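Local coordinates for protein Gp26 (Listeria phage P40, PDB 4JZ5) that probably hydrolyses glycosidic bonds in the peptidoglycan of the Listeria cell wall, as a family 25 glycosyl hydrolase of a phage endolysin, at residues Pro75-Gly87 with Glu110-Lys124. Sequence-based numbering, arbitrary orientation.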
loop_
_atom_site.group_PDB
_atom_site.type_symbol
_atom_site.label_atom_id
_atom_site.label_comp_id
_atom_site.label_asym_id
_atom_site.label_seq_id
_atom_site.Cartn_x
_atom_site.Cartn_y
_atom_site.Cartn_z
ATOM N N PRO A 75 -8.642 -1.499 -10.725
ATOM C CA PRO A 75 -7.828 -2.501 -10.029
ATOM C C PRO A 75 -7.262 -1.924 -8.738
ATOM O O PRO A 75 -6.915 -0.748 -8.668
ATOM C CB PRO A 75 -6.732 -2.842 -11.041
ATOM C CG PRO A 75 -6.678 -1.690 -11.962
ATOM C CD PRO A 75 -8.065 -1.121 -12.027
ATOM N N PHE A 76 -7.187 -2.754 -7.705
ATOM C CA PHE A 76 -6.731 -2.268 -6.428
ATOM C C PHE A 76 -6.062 -3.346 -5.600
ATOM O O PHE A 76 -6.173 -4.536 -5.845
ATOM C CB PHE A 76 -7.900 -1.605 -5.653
ATOM C CG PHE A 76 -8.843 -2.576 -4.996
ATOM C CD1 PHE A 76 -9.876 -3.148 -5.712
ATOM C CD2 PHE A 76 -8.698 -2.910 -3.653
ATOM C CE1 PHE A 76 -10.748 -4.043 -5.116
ATOM C CE2 PHE A 76 -9.574 -3.796 -3.046
ATOM C CZ PHE A 76 -10.602 -4.366 -3.788
ATOM N N GLY A 77 -5.340 -2.872 -4.602
ATOM C CA GLY A 77 -4.675 -3.699 -3.622
ATOM C C GLY A 77 -4.888 -3.168 -2.219
ATOM O O GLY A 77 -5.564 -2.160 -2.021
ATOM N N LEU A 78 -4.278 -3.827 -1.238
ATOM C CA LEU A 78 -4.426 -3.469 0.177
ATOM C C LEU A 78 -3.076 -3.240 0.818
ATOM O O LEU A 78 -2.108 -3.923 0.465
ATOM C CB LEU A 78 -5.073 -4.592 0.986
ATOM C CG LEU A 78 -6.402 -5.140 0.486
ATOM C CD1 LEU A 78 -6.883 -6.227 1.430
ATOM C CD2 LEU A 78 -7.469 -4.089 0.297
ATOM N N TYR A 79 -3.004 -2.333 1.791
ATOM C CA TYR A 79 -1.811 -2.215 2.612
ATOM C C TYR A 79 -2.185 -2.196 4.086
ATOM O O TYR A 79 -3.144 -1.551 4.502
ATOM C CB TYR A 79 -0.961 -0.979 2.229
ATOM C CG TYR A 79 -1.479 0.367 2.705
ATOM C CD1 TYR A 79 -1.120 0.872 3.951
ATOM C CD2 TYR A 79 -2.288 1.160 1.897
ATOM C CE1 TYR A 79 -1.560 2.107 4.393
ATOM C CE2 TYR A 79 -2.743 2.405 2.336
ATOM C CZ TYR A 79 -2.363 2.870 3.582
ATOM O OH TYR A 79 -2.799 4.088 4.050
ATOM N N HIS A 80 -1.374 -2.889 4.882
ATOM C CA HIS A 80 -1.534 -2.984 6.322
ATOM C C HIS A 80 -0.531 -2.087 7.026
ATOM O O HIS A 80 0.663 -2.166 6.742
ATOM C CB HIS A 80 -1.262 -4.422 6.763
ATOM C CG HIS A 80 -1.308 -4.596 8.242
ATOM N ND1 HIS A 80 -0.205 -4.707 9.063
ATOM C CD2 HIS A 80 -2.390 -4.635 9.042
ATOM C CE1 HIS A 80 -0.628 -4.836 10.315
ATOM N NE2 HIS A 80 -1.946 -4.786 10.321
ATOM N N TYR A 81 -1.007 -1.243 7.944
ATOM C CA TYR A 81 -0.137 -0.384 8.732
ATOM C C TYR A 81 0.332 -1.159 9.959
ATOM O O TYR A 81 -0.449 -1.450 10.876
ATOM C CB TYR A 81 -0.855 0.913 9.147
ATOM C CG TYR A 81 0.104 1.887 9.785
ATOM C CD1 TYR A 81 0.431 1.790 11.130
ATOM C CD2 TYR A 81 0.745 2.853 9.028
ATOM C CE1 TYR A 81 1.330 2.661 11.711
ATOM C CE2 TYR A 81 1.648 3.738 9.611
ATOM C CZ TYR A 81 1.947 3.612 10.941
ATOM O OH TYR A 81 2.851 4.480 11.517
ATOM N N ALA A 82 1.605 -1.522 9.959
ATOM C CA ALA A 82 2.152 -2.414 10.974
ATOM C C ALA A 82 2.390 -1.758 12.326
ATOM O O ALA A 82 2.929 -0.653 12.398
ATOM C CB ALA A 82 3.457 -2.981 10.485
ATOM N N LEU A 83 2.035 -2.489 13.377
ATOM C CA LEU A 83 2.259 -2.082 14.761
ATOM C C LEU A 83 2.721 -3.274 15.606
ATOM O O LEU A 83 2.571 -3.279 16.822
ATOM C CB LEU A 83 0.971 -1.513 15.349
ATOM C CG LEU A 83 0.541 -0.189 14.715
ATOM C CD1 LEU A 83 -0.875 0.187 15.122
ATOM C CD2 LEU A 83 1.506 0.925 15.064
ATOM N N PHE A 84 3.315 -4.287 14.978
ATOM C CA PHE A 84 3.473 -5.556 15.676
ATOM C C PHE A 84 4.580 -5.573 16.724
ATOM O O PHE A 84 5.616 -4.918 16.596
ATOM C CB PHE A 84 3.568 -6.757 14.713
ATOM C CG PHE A 84 4.482 -6.578 13.521
ATOM C CD1 PHE A 84 5.861 -6.530 13.665
ATOM C CD2 PHE A 84 3.962 -6.537 12.247
ATOM C CE1 PHE A 84 6.686 -6.418 12.554
ATOM C CE2 PHE A 84 4.791 -6.450 11.134
ATOM C CZ PHE A 84 6.148 -6.386 11.286
ATOM N N GLU A 85 4.336 -6.350 17.769
ATOM C CA GLU A 85 5.237 -6.435 18.912
ATOM C C GLU A 85 6.339 -7.479 18.750
ATOM O O GLU A 85 7.256 -7.525 19.569
ATOM C CB GLU A 85 4.432 -6.739 20.186
ATOM C CG GLU A 85 3.489 -5.600 20.582
ATOM C CD GLU A 85 2.800 -5.790 21.914
ATOM O OE1 GLU A 85 2.984 -6.853 22.552
ATOM O OE2 GLU A 85 2.093 -4.838 22.353
ATOM N N GLY A 86 6.251 -8.308 17.711
ATOM C CA GLY A 86 7.108 -9.467 17.575
ATOM C C GLY A 86 6.347 -10.728 17.925
ATOM O O GLY A 86 5.190 -10.680 18.326
ATOM N N GLY A 87 6.989 -11.880 17.757
ATOM C CA GLY A 87 6.383 -13.134 18.158
ATOM C C GLY A 87 5.028 -13.368 17.522
ATOM O O GLY A 87 4.835 -13.122 16.339
ATOM N N GLU A 110 -11.861 -8.043 -5.758
ATOM C CA GLU A 110 -10.695 -8.881 -5.949
ATOM C C GLU A 110 -9.411 -8.057 -5.898
ATOM O O GLU A 110 -8.917 -7.607 -6.924
ATOM C CB GLU A 110 -10.799 -9.624 -7.285
ATOM C CG GLU A 110 -12.038 -10.525 -7.407
ATOM C CD GLU A 110 -11.964 -11.787 -6.556
ATOM O OE1 GLU A 110 -10.888 -12.071 -5.985
ATOM O OE2 GLU A 110 -12.994 -12.497 -6.458
ATOM N N PRO A 111 -8.842 -7.884 -4.705
ATOM C CA PRO A 111 -7.543 -7.202 -4.639
ATOM C C PRO A 111 -6.470 -8.010 -5.349
ATOM O O PRO A 111 -6.501 -9.247 -5.281
ATOM C CB PRO A 111 -7.252 -7.156 -3.136
ATOM C CG PRO A 111 -8.580 -7.428 -2.446
ATOM C CD PRO A 111 -9.293 -8.358 -3.387
ATOM N N THR A 112 -5.532 -7.348 -6.009
ATOM C CA THR A 112 -4.520 -8.059 -6.782
ATOM C C THR A 112 -3.114 -7.957 -6.216
ATOM O O THR A 112 -2.188 -8.513 -6.782
ATOM C CB THR A 112 -4.482 -7.576 -8.229
ATOM O OG1 THR A 112 -4.230 -6.179 -8.251
ATOM C CG2 THR A 112 -5.814 -7.871 -8.933
ATOM N N PHE A 113 -2.936 -7.253 -5.105
ATOM C CA PHE A 113 -1.611 -7.071 -4.522
ATOM C C PHE A 113 -1.811 -6.661 -3.077
ATOM O O PHE A 113 -2.787 -5.971 -2.759
ATOM C CB PHE A 113 -0.817 -5.995 -5.288
ATOM C CG PHE A 113 0.622 -6.354 -5.540
ATOM C CD1 PHE A 113 1.580 -6.223 -4.540
ATOM C CD2 PHE A 113 1.016 -6.820 -6.777
ATOM C CE1 PHE A 113 2.905 -6.550 -4.786
ATOM C CE2 PHE A 113 2.335 -7.138 -7.025
ATOM C CZ PHE A 113 3.280 -7.009 -6.033
ATOM N N LEU A 114 -0.879 -7.047 -2.214
ATOM C CA LEU A 114 -0.934 -6.707 -0.805
ATOM C C LEU A 114 0.397 -6.104 -0.386
ATOM O O LEU A 114 1.418 -6.346 -1.017
ATOM C CB LEU A 114 -1.222 -7.959 0.033
ATOM C CG LEU A 114 -2.480 -8.740 -0.357
ATOM C CD1 LEU A 114 -2.510 -10.067 0.368
ATOM C CD2 LEU A 114 -3.754 -7.961 -0.059
ATOM N N PHE A 115 0.380 -5.303 0.683
ATOM C CA PHE A 115 1.588 -4.631 1.152
ATOM C C PHE A 115 1.667 -4.557 2.663
ATOM O O PHE A 115 0.669 -4.355 3.353
ATOM C CB PHE A 115 1.627 -3.189 0.642
ATOM C CG PHE A 115 1.828 -3.070 -0.827
ATOM C CD1 PHE A 115 3.106 -3.058 -1.351
ATOM C CD2 PHE A 115 0.767 -2.948 -1.686
ATOM C CE1 PHE A 115 3.319 -2.936 -2.709
ATOM C CE2 PHE A 115 0.984 -2.833 -3.052
ATOM C CZ PHE A 115 2.258 -2.834 -3.548
ATOM N N LEU A 116 2.897 -4.692 3.155
ATOM C CA LEU A 116 3.261 -4.348 4.512
ATOM C C LEU A 116 3.794 -2.911 4.520
ATOM O O LEU A 116 4.805 -2.621 3.869
ATOM C CB LEU A 116 4.353 -5.294 5.003
ATOM C CG LEU A 116 4.981 -4.968 6.351
ATOM C CD1 LEU A 116 3.930 -4.886 7.432
ATOM C CD2 LEU A 116 6.025 -6.010 6.721
ATOM N N ASP A 117 3.125 -2.026 5.256
ATOM C CA ASP A 117 3.572 -0.646 5.479
ATOM C C ASP A 117 4.259 -0.615 6.835
ATOM O O ASP A 117 3.602 -0.766 7.887
ATOM C CB ASP A 117 2.322 0.251 5.440
ATOM C CG ASP A 117 2.572 1.698 5.811
ATOM O OD1 ASP A 117 3.578 2.012 6.448
ATOM O OD2 ASP A 117 1.708 2.537 5.481
ATOM N N TYR A 118 5.587 -0.510 6.817
ATOM C CA TYR A 118 6.379 -0.639 8.036
ATOM C C TYR A 118 7.191 0.621 8.206
ATOM O O TYR A 118 8.247 0.758 7.561
ATOM C CB TYR A 118 7.306 -1.874 8.022
ATOM C CG TYR A 118 7.774 -2.181 9.421
ATOM C CD1 TYR A 118 7.005 -2.939 10.278
ATOM C CD2 TYR A 118 8.938 -1.637 9.921
ATOM C CE1 TYR A 118 7.391 -3.164 11.583
ATOM C CE2 TYR A 118 9.335 -1.862 11.224
ATOM C CZ TYR A 118 8.553 -2.604 12.056
ATOM O OH TYR A 118 8.967 -2.801 13.354
ATOM N N GLU A 119 6.709 1.538 9.043
ATOM C CA GLU A 119 7.344 2.844 9.150
ATOM C C GLU A 119 7.488 3.346 10.589
ATOM O O GLU A 119 7.879 4.492 10.811
ATOM C CB GLU A 119 6.577 3.841 8.295
ATOM C CG GLU A 119 5.172 4.110 8.763
ATOM C CD GLU A 119 4.391 5.008 7.784
ATOM O OE1 GLU A 119 3.673 4.521 6.898
ATOM O OE2 GLU A 119 4.474 6.249 7.912
ATOM N N GLU A 120 7.195 2.489 11.563
ATOM C CA GLU A 120 7.523 2.745 12.962
ATOM C C GLU A 120 7.779 1.391 13.593
ATOM O O GLU A 120 7.427 0.362 13.022
ATOM C CB GLU A 120 6.404 3.504 13.686
ATOM C CG GLU A 120 5.088 2.752 13.840
ATOM C CD GLU A 120 4.085 3.540 14.669
ATOM O OE1 GLU A 120 4.197 3.525 15.915
ATOM O OE2 GLU A 120 3.190 4.200 14.076
ATOM N N VAL A 121 8.412 1.392 14.757
ATOM C CA VAL A 121 8.809 0.151 15.406
ATOM C C VAL A 121 8.131 0.005 16.758
ATOM O O VAL A 121 8.251 0.879 17.612
ATOM C CB VAL A 121 10.330 0.076 15.592
ATOM C CG1 VAL A 121 10.713 -1.251 16.227
ATOM C CG2 VAL A 121 11.041 0.265 14.253
ATOM N N LYS A 122 7.382 -1.077 16.927
ATOM C CA LYS A 122 6.699 -1.379 18.181
ATOM C C LYS A 122 7.220 -2.695 18.764
ATOM O O LYS A 122 6.670 -3.220 19.736
ATOM C CB LYS A 122 5.181 -1.468 17.985
ATOM C CG LYS A 122 4.539 -0.193 17.422
ATOM C CD LYS A 122 4.736 1.038 18.315
ATOM C CE LYS A 122 3.909 0.997 19.598
ATOM N NZ LYS A 122 2.448 1.058 19.347
ATOM N N LEU A 123 8.279 -3.239 18.179
ATOM C CA LEU A 123 8.808 -4.522 18.630
ATOM C C LEU A 123 9.215 -4.454 20.090
ATOM O O LEU A 123 9.920 -3.530 20.494
ATOM C CB LEU A 123 10.040 -4.914 17.814
ATOM C CG LEU A 123 9.840 -5.160 16.325
ATOM C CD1 LEU A 123 11.184 -5.476 15.671
ATOM C CD2 LEU A 123 8.845 -6.280 16.084
ATOM N N LYS A 124 8.805 -5.437 20.886
ATOM C CA LYS A 124 9.263 -5.517 22.270
ATOM C C LYS A 124 10.732 -5.939 22.323
ATOM O O LYS A 124 11.466 -5.603 23.250
ATOM C CB LYS A 124 8.410 -6.488 23.090
ATOM C CG LYS A 124 6.945 -6.101 23.224
ATOM C CD LYS A 124 6.753 -4.802 23.973
ATOM C CE LYS A 124 5.277 -4.527 24.233
ATOM N NZ LYS A 124 5.072 -3.152 24.748
HETATM O O HOH W 1 -8.755 -5.308 -8.389
HETATM O O HOH W 2 3.633 7.081 10.777
HETATM O O HOH W 3 5.296 -1.123 13.822
HETATM O O HOH W 4 4.126 0.911 10.294
HETATM O O HOH W 5 1.783 -1.731 19.015
HETATM O O HOH W 6 6.768 -3.069 14.949
#
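Tyr81 lies among the three acids Asp117, Glu119 and Glu120. Tyr81 OH donates a hydrogen bond to Glu120 OE2, 2.6 Å away. The acceptor uses its anti lone pair, and its carboxylate stands nearly perpendicular to the ring, at 87°. The Glu119 side chain crosses that of Tyr81 at about a right angle, and Glu119 OE1 comes 3.5 Å from Tyr81 CE2. A water gives hydrogens to both Tyr81 OH and Glu119 OE2. Asp117 OD2 touches both tyrosine rings, 3.5 Å from Tyr79 CE1 and 3.7 Å from Tyr81 CD2. Asp117 projects from the same sheet face as Tyr79 and Tyr81, and its anti torsion (chi1 173°) places CG beside its own carbonyl carbon. Asp117 OD1 lies 2.6 Å from Glu119 OE1. Acids gathered at the C-terminal ends of parallel strands are consistent with the active site of a family 25 barrel.

Strands 76-81 and 114-117 are parallel neighbours, joined through helix 87-106 as a beta-alpha-beta unit. Backbone bonds zip them together from Thr112 N to Phe76 O as far as Ala82 N to Asp117 O. The Phe115 N to Leu78 O link is weak. On the opposite face, Leu78 CB packs against Leu114 CD2, with the two side chains side by side.

Just past the end of strand 76-81, Ala82 CB rests 3.6 Å from both Leu116 CD1 and Tyr118 CD1. Phe84 meets Tyr118 obliquely, planes 31° apart, and Leu123 CD2 sits at the edge of the Phe84 ring. One water links Phe84 O, Tyr118 OH and Lys122 N. Lys124 N bonds to Glu85 O. Further out, Tyr150 of strand 147-152 touches Asp117 and Glu119, and Val128 and Cys132 of helix 128-143 pack on Tyr118.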